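Manganese-binding protein (PDB 6NSI) binds ferrous iron by preference, and also manganese and nickel, and delivers them to the membrane permease of the YtgABCD ABC transporter for import into the cytoplasm. Local coordinates at residues I26-G31 with E45-M50; I54-L59 with K69-N74; E159-L164 with D222-F227; K239-S244 with I250-S255. All blocks are in the same frame, centred on the assembly; numbering follows the deposited sequence.

Contact 1 of 4, residues I26-G31 with E45-M50; sequences IVLIDG and EDRMAM
Ile26, on strand 24-27, and Arg47, on helix 44-50, have the nearest CA atoms of the two backbones, 7.8 Å apart; the gap is bridged mainly by side chains, and no hydrogen bond crosses it. CG1 of Ile26 stands between the backbone N and the carbonyl carbon (chi1 43°), and the extended chi2 of 171° then carries the end of the chain to the helix. There CD1 lies 3.8 Å from CB of Arg47 and equally close to the Arg47 carbonyl oxygen, which is hydrogen-bonded to Ser51 OG. Leu28 splits its two methyls between neighbouring helix residues. Its CD1 comes obliquely against the aliphatic part of Arg47, 4.2 Å from CD, while its CD2 meets CE of Met48 at 3.8 Å, the two side chains crossing at about a right angle. Met48 is extended beyond CG, which is how its terminal methyl arrives at Leu28. Arg47 thus serves the contact with its hydrocarbon portion; its charged end is engaged by Asp44, to which NH1 forms a salt bridge within the same helix. The burial is graded, Leu28 and Met48 being enclosed while Ile26 and Arg47 remain partly exposed. Strand 24-27 is the outermost strand on one side of a parallel four-stranded sheet, and helix 44-50 belongs to the connection that passes over strand 3-6 on its way to strand 54-56. Leu5 of strand 3-6 accordingly touches Ile26, Leu28 and Met48, and helix 65-71 closes in through Leu67 on Leu28 and Leu71 on Met48.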
loop_
_atom_site.group_PDB
_atom_site.type_symbol
_atom_site.label_atom_id
_atom_site.label_comp_id
_atom_site.label_asym_id
_atom_site.label_seq_id
_atom_site.Cartn_x
_atom_site.Cartn_y
_atom_site.Cartn_z
ATOM N N ILE A 26 5.369 16.371 9.071
ATOM C CA ILE A 26 4.150 16.028 9.781
ATOM C C ILE A 26 3.347 15.074 8.907
ATOM O O ILE A 26 3.479 15.042 7.681
ATOM C CB ILE A 26 3.308 17.269 10.170
ATOM C CG1 ILE A 26 3.248 18.280 9.027
ATOM C CG2 ILE A 26 3.881 17.928 11.417
ATOM C CD1 ILE A 26 2.251 19.438 9.278
ATOM N N VAL A 27 2.514 14.281 9.558
ATOM C CA VAL A 27 1.658 13.339 8.859
ATOM C C VAL A 27 0.230 13.582 9.314
ATOM O O VAL A 27 -0.029 13.760 10.508
ATOM C CB VAL A 27 2.085 11.872 9.095
ATOM C CG1 VAL A 27 1.935 11.460 10.567
ATOM C CG2 VAL A 27 1.294 10.961 8.202
ATOM N N LEU A 28 -0.683 13.658 8.351
ATOM C CA LEU A 28 -2.123 13.836 8.651
ATOM C C LEU A 28 -2.786 12.574 9.205
ATOM O O LEU A 28 -3.421 12.646 10.228
ATOM C CB LEU A 28 -2.832 14.244 7.370
ATOM C CG LEU A 28 -3.678 15.498 7.493
ATOM C CD1 LEU A 28 -2.798 16.679 7.830
ATOM C CD2 LEU A 28 -4.445 15.732 6.214
ATOM N N ILE A 29 -2.559 11.445 8.556
ATOM C CA ILE A 29 -3.258 10.183 8.906
ATOM C C ILE A 29 -2.240 9.179 9.431
ATOM O O ILE A 29 -1.247 8.931 8.769
ATOM C CB ILE A 29 -3.972 9.637 7.655
ATOM C CG1 ILE A 29 -4.891 10.667 7.001
ATOM C CG2 ILE A 29 -4.682 8.326 7.937
ATOM C CD1 ILE A 29 -5.460 10.233 5.696
ATOM N N ASP A 30 -2.486 8.686 10.628
ATOM C CA ASP A 30 -1.664 7.636 11.215
ATOM C C ASP A 30 -2.537 6.810 12.147
ATOM O O ASP A 30 -3.692 7.163 12.429
ATOM C CB ASP A 30 -0.449 8.192 11.977
ATOM C CG ASP A 30 0.614 7.119 12.260
ATOM O OD1 ASP A 30 0.391 5.929 11.917
ATOM O OD2 ASP A 30 1.678 7.463 12.819
ATOM N N GLY A 31 -1.971 5.679 12.601
ATOM C CA GLY A 31 -2.642 4.828 13.566
ATOM C C GLY A 31 -3.633 3.865 12.936
ATOM O O GLY A 31 -3.493 3.421 11.797
ATOM N N GLU A 45 -6.466 21.648 8.863
ATOM C CA GLU A 45 -6.390 22.801 7.967
ATOM C C GLU A 45 -5.157 23.649 8.261
ATOM O O GLU A 45 -4.499 24.156 7.338
ATOM C CB GLU A 45 -7.663 23.637 8.100
ATOM C CG GLU A 45 -7.823 24.747 7.066
ATOM C CD GLU A 45 -9.193 25.405 7.128
ATOM O OE1 GLU A 45 -9.541 25.964 8.194
ATOM O OE2 GLU A 45 -9.917 25.356 6.109
ATOM N N ASP A 46 -4.838 23.817 9.549
ATOM C CA ASP A 46 -3.658 24.576 9.948
ATOM C C ASP A 46 -2.372 23.826 9.632
ATOM O O ASP A 46 -1.348 24.456 9.337
ATOM C CB ASP A 46 -3.714 24.903 11.441
ATOM C CG ASP A 46 -4.965 25.667 11.828
ATOM O OD1 ASP A 46 -5.393 26.565 11.061
ATOM O OD2 ASP A 46 -5.515 25.369 12.908
ATOM N N ARG A 47 -2.398 22.489 9.708
ATOM C CA ARG A 47 -1.230 21.709 9.314
ATOM C C ARG A 47 -0.920 21.923 7.839
ATOM O O ARG A 47 0.246 22.067 7.451
ATOM C CB ARG A 47 -1.466 20.226 9.618
ATOM C CG ARG A 47 -1.465 19.935 11.097
ATOM C CD ARG A 47 -2.037 18.570 11.452
ATOM N NE ARG A 47 -1.903 18.330 12.887
ATOM C CZ ARG A 47 -2.921 18.222 13.738
ATOM N NH1 ARG A 47 -4.182 18.302 13.315
ATOM N NH2 ARG A 47 -2.670 18.013 15.023
ATOM N N MET A 48 -1.961 21.984 7.005
ATOM C CA MET A 48 -1.749 22.311 5.601
ATOM C C MET A 48 -1.254 23.742 5.443
ATOM O O MET A 48 -0.349 24.010 4.642
ATOM C CB MET A 48 -3.042 22.099 4.821
ATOM C CG MET A 48 -3.479 20.620 4.732
ATOM S SD MET A 48 -5.074 20.475 3.897
ATOM C CE MET A 48 -5.366 18.689 4.056
ATOM N N ALA A 49 -1.832 24.666 6.214
ATOM C CA ALA A 49 -1.520 26.081 6.057
ATOM C C ALA A 49 -0.061 26.378 6.399
ATOM O O ALA A 49 0.605 27.144 5.688
ATOM C CB ALA A 49 -2.465 26.910 6.924
ATOM N N MET A 50 0.462 25.780 7.475
ATOM C CA MET A 50 1.857 26.014 7.844
ATOM C C MET A 50 2.863 25.226 7.001
ATOM O O MET A 50 4.069 25.470 7.127
ATOM C CB MET A 50 2.073 25.686 9.324
ATOM C CG MET A 50 2.356 24.216 9.601
ATOM S SD MET A 50 2.342 23.804 11.362
ATOM C CE MET A 50 0.628 24.143 11.776
#

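Contact 2 of 4, residues I54-L59 with K69-N74; sequences IFCNGL and KHLEGN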
loop_
_atom_site.group_PDB
_atom_site.type_symbol
_atom_site.label_atom_id
_atom_site.label_comp_id
_atom_site.label_asym_id
_atom_site.label_seq_id
_atom_site.Cartn_x
_atom_site.Cartn_y
_atom_site.Cartn_z
ATOM N N ILE A 54 2.534 19.443 0.335
ATOM C CA ILE A 54 1.570 18.438 0.804
ATOM C C ILE A 54 1.661 17.238 -0.126
ATOM O O ILE A 54 1.239 17.313 -1.289
ATOM C CB ILE A 54 0.139 18.975 0.836
ATOM C CG1 ILE A 54 0.031 20.150 1.810
ATOM C CG2 ILE A 54 -0.833 17.854 1.202
ATOM C CD1 ILE A 54 -1.302 20.881 1.733
ATOM N N PHE A 55 2.181 16.127 0.389
ATOM C CA PHE A 55 2.399 14.925 -0.408
ATOM C C PHE A 55 1.187 13.994 -0.297
ATOM O O PHE A 55 0.847 13.531 0.798
ATOM C CB PHE A 55 3.684 14.228 0.041
ATOM C CG PHE A 55 4.941 14.894 -0.457
ATOM C CD1 PHE A 55 5.715 15.672 0.394
ATOM C CD2 PHE A 55 5.353 14.735 -1.775
ATOM C CE1 PHE A 55 6.879 16.284 -0.063
ATOM C CE2 PHE A 55 6.521 15.346 -2.238
ATOM C CZ PHE A 55 7.278 16.119 -1.382
ATOM N N CYS A 56 0.531 13.746 -1.436
ATOM C CA CYS A 56 -0.659 12.911 -1.547
ATOM C C CYS A 56 -0.374 11.669 -2.372
ATOM O O CYS A 56 0.491 11.672 -3.258
ATOM C CB CYS A 56 -1.807 13.660 -2.218
ATOM S SG CYS A 56 -2.207 15.188 -1.399
ATOM N N ASN A 57 -1.149 10.621 -2.103
ATOM C CA ASN A 57 -1.064 9.405 -2.904
ATOM C C ASN A 57 -1.715 9.594 -4.263
ATOM O O ASN A 57 -1.227 9.061 -5.265
ATOM C CB ASN A 57 -1.740 8.236 -2.181
ATOM C CG ASN A 57 -1.510 6.915 -2.879
ATOM O OD1 ASN A 57 -0.509 6.265 -2.629
ATOM N ND2 ASN A 57 -2.442 6.502 -3.748
ATOM N N GLY A 58 -2.810 10.357 -4.311
ATOM C CA GLY A 58 -3.635 10.417 -5.500
ATOM C C GLY A 58 -4.361 9.092 -5.664
ATOM O O GLY A 58 -4.543 8.330 -4.712
ATOM N N LEU A 59 -4.773 8.825 -6.909
ATOM C CA LEU A 59 -5.451 7.579 -7.280
ATOM C C LEU A 59 -6.693 7.345 -6.428
ATOM O O LEU A 59 -7.097 6.198 -6.200
ATOM C CB LEU A 59 -4.503 6.371 -7.199
ATOM C CG LEU A 59 -3.074 6.558 -7.741
ATOM C CD1 LEU A 59 -2.209 5.310 -7.520
ATOM C CD2 LEU A 59 -3.078 6.948 -9.211
ATOM N N LYS A 69 -11.808 19.334 -0.776
ATOM C CA LYS A 69 -11.916 20.797 -0.670
ATOM C C LYS A 69 -10.540 21.437 -0.586
ATOM O O LYS A 69 -10.260 22.440 -1.258
ATOM C CB LYS A 69 -12.724 21.218 0.564
ATOM C CG LYS A 69 -14.124 20.655 0.700
ATOM C CD LYS A 69 -14.837 21.152 1.987
ATOM C CE LYS A 69 -13.919 21.160 3.230
ATOM N NZ LYS A 69 -14.430 20.379 4.417
ATOM N N HIS A 70 -9.670 20.862 0.248
ATOM C CA HIS A 70 -8.397 21.467 0.603
ATOM C C HIS A 70 -7.259 21.084 -0.329
ATOM O O HIS A 70 -6.253 21.800 -0.373
ATOM C CB HIS A 70 -8.030 21.086 2.040
ATOM C CG HIS A 70 -8.940 21.677 3.073
ATOM N ND1 HIS A 70 -10.183 21.151 3.362
ATOM C CD2 HIS A 70 -8.787 22.751 3.882
ATOM C CE1 HIS A 70 -10.757 21.880 4.304
ATOM N NE2 HIS A 70 -9.929 22.854 4.639
ATOM N N LEU A 71 -7.384 19.986 -1.072
ATOM C CA LEU A 71 -6.283 19.483 -1.886
ATOM C C LEU A 71 -6.440 19.783 -3.369
ATOM O O LEU A 71 -5.441 20.041 -4.051
ATOM C CB LEU A 71 -6.132 17.971 -1.698
ATOM C CG LEU A 71 -5.779 17.444 -0.307
ATOM C CD1 LEU A 71 -5.647 15.904 -0.343
ATOM C CD2 LEU A 71 -4.519 18.111 0.219
ATOM N N GLU A 72 -7.667 19.728 -3.886
ATOM C CA GLU A 72 -7.911 19.993 -5.298
ATOM C C GLU A 72 -7.654 21.472 -5.584
ATOM O O GLU A 72 -8.265 22.348 -4.962
ATOM C CB GLU A 72 -9.339 19.582 -5.670
ATOM C CG GLU A 72 -9.502 18.051 -5.804
ATOM C CD GLU A 72 -10.950 17.561 -5.934
ATOM O OE1 GLU A 72 -11.894 18.343 -5.689
ATOM O OE2 GLU A 72 -11.143 16.370 -6.275
ATOM N N GLY A 73 -6.722 21.751 -6.494
ATOM C CA GLY A 73 -6.358 23.119 -6.820
ATOM C C GLY A 73 -5.342 23.756 -5.897
ATOM O O GLY A 73 -5.031 24.943 -6.063
ATOM N N ASN A 74 -4.820 23.009 -4.932
ATOM C CA ASN A 74 -3.841 23.523 -3.989
ATOM C C ASN A 74 -2.446 23.430 -4.599
ATOM O O ASN A 74 -1.980 22.313 -4.885
ATOM C CB ASN A 74 -3.912 22.731 -2.694
ATOM C CG ASN A 74 -3.139 23.370 -1.580
ATOM O OD1 ASN A 74 -2.044 23.883 -1.789
ATOM N ND2 ASN A 74 -3.701 23.343 -0.378
#
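Leu71, in the last turn of helix 65-71, gives up the most surface here, and its two methyls are shared between alternate residues of strand 54-56. CD1 rests on the sulfur of Cys56, 3.7 Å from SG, while CD2 packs 3.8 Å from CG2 of Ile54 and also lies near the same sulfur. Ile54 is second in buried surface. With chi1 at -62°, its CG2 is anti to the backbone N and turns to Leu71, leaving the CG1 branch to extend to Asn74, where CD1 stops 4.0 Å from ND2 with the side chains about perpendicular. Cys56, the third, contributes SG alone. Asn74 ends the type II turn that starts at Leu71, and its amide folds back on the helix end: ND2 donates to His70 O at 3.0 Å, nearly along the C=O axis and almost straight (167°), while OD1 accepts from Lys76 N. These two bonds fix the rotation of the amide that Ile54 brushes. The elements belong to the beta-alpha-beta unit of strand 54-56, helix 65-71 and strand 77-79, and Val77 of the last touches both Cys56 and Leu71. Chemically the contact is mostly methyl against methyl and methyl against sulfur; burial of apolar surface is therefore what joins strand and helix, and the amide, spending ND2 on His70 O and OD1 on Lys76 N, turns no hydrogen bond across to the strand.

Contact 3 of 4, residues E159-L164 with D222-F227; sequences EKNRYL and DVEVVF. With NA (sodium ion), chain C.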
loop_
_atom_site.group_PDB
_atom_site.type_symbol
_atom_site.label_atom_id
_atom_site.label_comp_id
_atom_site.label_asym_id
_atom_site.label_seq_id
_atom_site.Cartn_x
_atom_site.Cartn_y
_atom_site.Cartn_z
ATOM N N GLU A 159 4.030 -22.740 -6.136
ATOM C CA GLU A 159 3.067 -22.169 -7.072
ATOM C C GLU A 159 1.630 -22.589 -6.749
ATOM O O GLU A 159 0.695 -21.805 -6.943
ATOM C CB GLU A 159 3.429 -22.566 -8.498
ATOM C CG GLU A 159 2.502 -21.998 -9.561
ATOM C CD GLU A 159 2.822 -22.513 -10.960
ATOM O OE1 GLU A 159 3.142 -23.729 -11.109
ATOM O OE2 GLU A 159 2.748 -21.695 -11.909
ATOM N N LYS A 160 1.426 -23.825 -6.279
ATOM C CA LYS A 160 0.076 -24.258 -5.909
ATOM C C LYS A 160 -0.512 -23.450 -4.745
ATOM O O LYS A 160 -1.724 -23.533 -4.505
ATOM C CB LYS A 160 0.081 -25.757 -5.549
ATOM C CG LYS A 160 0.823 -26.060 -4.236
ATOM C CD LYS A 160 0.601 -27.481 -3.716
ATOM C CE LYS A 160 1.204 -27.618 -2.312
ATOM N NZ LYS A 160 1.452 -29.022 -1.893
ATOM N N ASN A 161 0.297 -22.686 -4.017
ATOM C CA ASN A 161 -0.180 -21.918 -2.870
ATOM C C ASN A 161 -0.255 -20.415 -3.125
ATOM O O ASN A 161 -0.600 -19.670 -2.197
ATOM C CB ASN A 161 0.722 -22.140 -1.659
ATOM C CG ASN A 161 0.615 -23.528 -1.069
ATOM O OD1 ASN A 161 -0.319 -24.289 -1.348
ATOM N ND2 ASN A 161 1.575 -23.855 -0.209
ATOM N N ARG A 162 0.050 -19.952 -4.346
ATOM C CA ARG A 162 0.166 -18.518 -4.649
ATOM C C ARG A 162 -1.222 -17.928 -4.896
ATOM O O ARG A 162 -1.596 -17.544 -6.007
ATOM C CB ARG A 162 1.088 -18.302 -5.841
ATOM C CG ARG A 162 2.562 -18.447 -5.477
ATOM C CD ARG A 162 3.453 -18.494 -6.744
ATOM N NE ARG A 162 4.759 -19.094 -6.434
ATOM C CZ ARG A 162 5.767 -19.195 -7.298
ATOM N NH1 ARG A 162 5.626 -18.748 -8.541
ATOM N NH2 ARG A 162 6.919 -19.747 -6.923
ATOM N N TYR A 163 -1.999 -17.874 -3.820
ATOM C CA TYR A 163 -3.388 -17.422 -3.862
ATOM C C TYR A 163 -3.592 -16.681 -2.554
ATOM O O TYR A 163 -3.525 -17.300 -1.479
ATOM C CB TYR A 163 -4.364 -18.601 -4.011
ATOM C CG TYR A 163 -4.212 -19.300 -5.344
ATOM C CD1 TYR A 163 -4.850 -18.811 -6.475
ATOM C CD2 TYR A 163 -3.391 -20.419 -5.478
ATOM C CE1 TYR A 163 -4.694 -19.425 -7.716
ATOM C CE2 TYR A 163 -3.223 -21.048 -6.711
ATOM C CZ TYR A 163 -3.879 -20.544 -7.821
ATOM O OH TYR A 163 -3.723 -21.151 -9.036
ATOM N N LEU A 164 -3.771 -15.362 -2.646
ATOM C CA LEU A 164 -3.697 -14.452 -1.506
ATOM C C LEU A 164 -5.094 -13.949 -1.144
ATOM O O LEU A 164 -5.665 -13.106 -1.851
ATOM C CB LEU A 164 -2.757 -13.285 -1.815
ATOM C CG LEU A 164 -2.624 -12.223 -0.716
ATOM C CD1 LEU A 164 -2.121 -12.839 0.597
ATOM C CD2 LEU A 164 -1.709 -11.121 -1.213
ATOM N N ASP A 222 -7.947 -24.477 -3.062
ATOM C CA ASP A 222 -7.410 -25.182 -1.896
ATOM C C ASP A 222 -6.556 -24.261 -1.039
ATOM O O ASP A 222 -5.462 -24.623 -0.604
ATOM C CB ASP A 222 -6.609 -26.412 -2.323
ATOM C CG ASP A 222 -7.430 -27.370 -3.126
ATOM O OD1 ASP A 222 -8.503 -27.746 -2.620
ATOM O OD2 ASP A 222 -7.012 -27.749 -4.248
ATOM N N VAL A 223 -7.055 -23.044 -0.808
ATOM C CA VAL A 223 -6.370 -22.106 0.063
ATOM C C VAL A 223 -6.480 -22.602 1.502
ATOM O O VAL A 223 -7.572 -22.947 1.967
ATOM C CB VAL A 223 -6.988 -20.703 -0.100
ATOM C CG1 VAL A 223 -6.392 -19.743 0.880
ATOM C CG2 VAL A 223 -6.822 -20.177 -1.522
ATOM N N GLU A 224 -5.356 -22.628 2.229
ATOM C CA GLU A 224 -5.380 -23.130 3.595
ATOM C C GLU A 224 -5.364 -22.031 4.645
ATOM O O GLU A 224 -5.695 -22.299 5.808
ATOM C CB GLU A 224 -4.187 -24.064 3.847
ATOM C CG GLU A 224 -4.109 -25.243 2.908
ATOM C CD GLU A 224 -2.738 -25.902 2.961
ATOM O OE1 GLU A 224 -2.211 -26.100 4.080
ATOM O OE2 GLU A 224 -2.168 -26.180 1.888
ATOM N N VAL A 225 -4.999 -20.807 4.265
ATOM C CA VAL A 225 -4.871 -19.711 5.209
ATOM C C VAL A 225 -5.363 -18.425 4.550
ATOM O O VAL A 225 -5.217 -18.221 3.339
ATOM C CB VAL A 225 -3.405 -19.594 5.704
ATOM C CG1 VAL A 225 -2.464 -19.571 4.522
ATOM C CG2 VAL A 225 -3.221 -18.380 6.610
ATOM N N VAL A 226 -5.974 -17.560 5.366
ATOM C CA VAL A 226 -6.438 -16.248 4.942
ATOM C C VAL A 226 -5.821 -15.213 5.880
ATOM O O VAL A 226 -5.447 -15.519 7.010
ATOM C CB VAL A 226 -7.979 -16.173 4.953
ATOM C CG1 VAL A 226 -8.570 -17.302 4.104
ATOM C CG2 VAL A 226 -8.501 -16.286 6.386
ATOM N N PHE A 227 -5.740 -13.968 5.417
ATOM C CA PHE A 227 -4.969 -12.943 6.115
ATOM C C PHE A 227 -5.867 -11.808 6.606
ATOM O O PHE A 227 -6.392 -11.034 5.800
ATOM C CB PHE A 227 -3.871 -12.389 5.209
ATOM C CG PHE A 227 -2.840 -13.413 4.807
ATOM C CD1 PHE A 227 -3.063 -14.254 3.711
ATOM C CD2 PHE A 227 -1.648 -13.538 5.520
ATOM C CE1 PHE A 227 -2.100 -15.193 3.319
ATOM C CE2 PHE A 227 -0.666 -14.495 5.131
ATOM C CZ PHE A 227 -0.902 -15.312 4.042
HETATM NA NA NA C . -10.754 -27.978 -3.226
HETATM O O HOH W 1 -4.334 -16.744 1.109
HETATM O O HOH W 2 -9.763 -27.771 -5.528
#
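Leu164 starts out from its CA facing away from segment 222-227, but a first torsion of 178° sets CG anti to the backbone N, and the second, near +60°, then turns CD1 onto Phe227. Phe227, with chi1 -63°, brings its ring to meet that methyl: Leu164 CD1 lies 3.5 Å from Phe227 CD1 and nearly as close to CE1, coming at the ring obliquely. One residue earlier in 159-164, CB of Tyr163 packs 3.8 Å from CG2 of Val223, while the tyrosine ring leads off to a cation-pi contact with Arg193. Between these two apolar points the backbones are joined through water 1, which donates to Tyr163 O and to Val225 O, 2.8 Å from each, and lies in the plane of the Phe227 ring at its edge. The touching parts run 39° apart and form no direct bond. Segment 222-227 carries the chain from helix 208-221 into strand 225-226, which pairs in parallel with strand 251-252 in the alpha/beta lobe that supplies His168 and Asp260 to the iron site; helix 266-280 covers the apolar end, Ile277 touching both Leu164 and Phe227. Asn161 OD1 stands 4.2 Å from Glu224 OE2 without a bond, amide and carboxylate nearly perpendicular; its ND2 is hydrogen-bonded to Leu281 O. Asp222, just past the helix end, binds a sodium ion through OD1 at 2.3 Å, joined by Ser219 O and water 2.

Contact 4 of 4, residues K239-S244 with I250-S255; sequences KIVSCS and IRLAKS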
loop_
_atom_site.group_PDB
_atom_site.type_symbol
_atom_site.label_atom_id
_atom_site.label_comp_id
_atom_site.label_asym_id
_atom_site.label_seq_id
_atom_site.Cartn_x
_atom_site.Cartn_y
_atom_site.Cartn_z
ATOM N N LYS A 239 -16.315 -15.107 9.186
ATOM C CA LYS A 239 -17.450 -15.850 8.625
ATOM C C LYS A 239 -17.017 -16.763 7.491
ATOM O O LYS A 239 -17.476 -17.909 7.399
ATOM C CB LYS A 239 -18.530 -14.908 8.087
ATOM C CG LYS A 239 -19.182 -13.993 9.085
ATOM C CD LYS A 239 -20.114 -13.035 8.340
ATOM C CE LYS A 239 -20.770 -12.016 9.283
ATOM N NZ LYS A 239 -20.876 -12.526 10.684
ATOM N N ILE A 240 -16.188 -16.254 6.580
ATOM C CA ILE A 240 -15.690 -17.073 5.476
ATOM C C ILE A 240 -15.014 -18.322 6.015
ATOM O O ILE A 240 -15.257 -19.440 5.536
ATOM C CB ILE A 240 -14.740 -16.240 4.590
ATOM C CG1 ILE A 240 -15.533 -15.274 3.714
ATOM C CG2 ILE A 240 -13.895 -17.140 3.691
ATOM C CD1 ILE A 240 -14.727 -14.062 3.266
ATOM N N VAL A 241 -14.186 -18.156 7.049
ATOM C CA VAL A 241 -13.447 -19.279 7.626
ATOM C C VAL A 241 -14.406 -20.312 8.214
ATOM O O VAL A 241 -14.282 -21.521 7.969
ATOM C CB VAL A 241 -12.452 -18.760 8.684
ATOM C CG1 VAL A 241 -12.084 -19.859 9.681
ATOM C CG2 VAL A 241 -11.214 -18.191 7.993
ATOM N N SER A 242 -15.381 -19.845 8.999
ATOM C CA SER A 242 -16.355 -20.729 9.639
ATOM C C SER A 242 -17.267 -21.444 8.646
ATOM O O SER A 242 -17.867 -22.465 9.005
ATOM C CB SER A 242 -17.225 -19.927 10.605
ATOM O OG SER A 242 -18.290 -19.309 9.891
ATOM N N CYS A 243 -17.404 -20.921 7.427
ATOM C CA CYS A 243 -18.315 -21.450 6.421
ATOM C C CYS A 243 -17.674 -22.528 5.559
ATOM O O CYS A 243 -18.275 -22.959 4.569
ATOM C CB CYS A 243 -18.849 -20.306 5.547
ATOM S SG CYS A 243 -20.268 -19.409 6.288
ATOM N N SER A 244 -16.475 -22.977 5.921
ATOM C CA SER A 244 -15.828 -24.082 5.233
ATOM C C SER A 244 -16.549 -25.403 5.521
ATOM O O SER A 244 -17.378 -25.513 6.433
ATOM C CB SER A 244 -14.359 -24.183 5.654
ATOM O OG SER A 244 -14.223 -24.387 7.059
ATOM N N ILE A 250 -8.769 -24.747 7.060
ATOM C CA ILE A 250 -8.687 -23.315 6.771
ATOM C C ILE A 250 -8.463 -22.571 8.087
ATOM O O ILE A 250 -9.152 -22.813 9.085
ATOM C CB ILE A 250 -9.954 -22.808 6.052
ATOM C CG1 ILE A 250 -9.846 -21.317 5.782
ATOM C CG2 ILE A 250 -11.198 -23.053 6.896
ATOM C CD1 ILE A 250 -8.644 -20.940 4.961
ATOM N N ARG A 251 -7.493 -21.666 8.105
ATOM C CA ARG A 251 -7.128 -20.968 9.324
ATOM C C ARG A 251 -6.857 -19.508 8.999
ATOM O O ARG A 251 -6.696 -19.127 7.836
ATOM C CB ARG A 251 -5.893 -21.594 9.965
ATOM C CG ARG A 251 -4.683 -21.503 9.045
ATOM C CD ARG A 251 -3.542 -22.396 9.480
ATOM N NE ARG A 251 -2.285 -21.878 8.950
ATOM C CZ ARG A 251 -1.712 -22.295 7.824
ATOM N NH1 ARG A 251 -2.273 -23.266 7.090
ATOM N NH2 ARG A 251 -0.570 -21.738 7.433
ATOM N N LEU A 252 -6.808 -18.692 10.048
ATOM C CA LEU A 252 -6.361 -17.308 9.958
ATOM C C LEU A 252 -4.846 -17.267 10.104
ATOM O O LEU A 252 -4.272 -18.026 10.888
ATOM C CB LEU A 252 -7.004 -16.446 11.052
ATOM C CG LEU A 252 -8.522 -16.436 11.268
ATOM C CD1 LEU A 252 -8.850 -15.812 12.629
ATOM C CD2 LEU A 252 -9.250 -15.682 10.145
ATOM N N ALA A 253 -4.201 -16.377 9.351
ATOM C CA ALA A 253 -2.764 -16.214 9.503
ATOM C C ALA A 253 -2.446 -15.761 10.920
ATOM O O ALA A 253 -3.271 -15.135 11.592
ATOM C CB ALA A 253 -2.223 -15.213 8.482
ATOM N N LYS A 254 -1.243 -16.103 11.387
ATOM C CA LYS A 254 -0.873 -15.785 12.762
ATOM C C LYS A 254 -0.830 -14.276 12.983
ATOM O O LYS A 254 -1.525 -13.743 13.855
ATOM C CB LYS A 254 0.474 -16.423 13.102
ATOM C CG LYS A 254 0.389 -17.846 13.646
ATOM C CD LYS A 254 -0.187 -17.877 15.070
ATOM C CE LYS A 254 -1.202 -19.003 15.227
ATOM N NZ LYS A 254 -2.333 -18.607 16.102
ATOM N N SER A 255 -0.023 -13.555 12.171
ATOM C CA SER A 255 0.106 -12.109 12.320
ATOM C C SER A 255 -0.740 -11.378 11.288
ATOM O O SER A 255 -0.888 -11.850 10.157
ATOM C CB SER A 255 1.561 -11.654 12.149
ATOM O OG SER A 255 2.464 -12.550 12.768
#
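The carbonyl oxygen of Val241, in the last turn of helix 235-242, is approached by Ser244 and Ile250 together. Ser244 curls back on it, its N making a weak bond of 3.3 Å and its OG lying 3.0 Å away, while CG2 of Ile250 comes to 3.6 Å from across the contact. The same methyl sits tightly against the serine, 3.3 Å from Ser244 OG. That hydroxyl stands between the backbone N and the carbonyl carbon (chi1 59°), which holds it over the helix end and beside Ile250. The other branch of Ile250 is set by chi1 at 179°: CG1 goes anti to the backbone N and nears CG2 of Val241 at 4.1 Å. This methyl of Val241 is the common point of the apolar side, since CD2 of Leu252 reaches it as well, at 3.8 Å. Val241, Ile250 and Leu252 all remain partly exposed. Helix 235-242 follows strand 225-226 and precedes strand 251-252 in the chain, and the two strands are neighbours in a parallel sheet, so the contact joins the helix of a beta-alpha-beta crossover to its second strand. Val226 of the first strand touches both Val241 and Ile250. From an adjoining face of the crossover helix, Ile240 packs against Ile211, Val214, Val215 and Ile218 of helix 208-221. Arg251, whose side chain starts away from the helix between Ile250 and Leu252 in sequence, forms a salt bridge with Glu280 of helix 266-280.

Overall arrangement
Along the chain the four contacts come in series, none nesting in or crossing another. Contact 1 closes the loop that carries the iron ligand His36; contact 2 follows at once and closes a shorter one through helix 65-71. Their centres are 12 Å apart, and they meet where Met48 packs on His70, Ile54 and Leu71 against the first parallel sheet. Contact 3 closes the longest excursion, 57 residues including His168, and contact 4 the short link of five residues, partly unmodelled, between its two segments. These two are joined by backbone bonds between strands 225-226 and 251-252. Contacts 1 and 3 have centres about 39 Å apart, in different lobes that both contribute iron ligands.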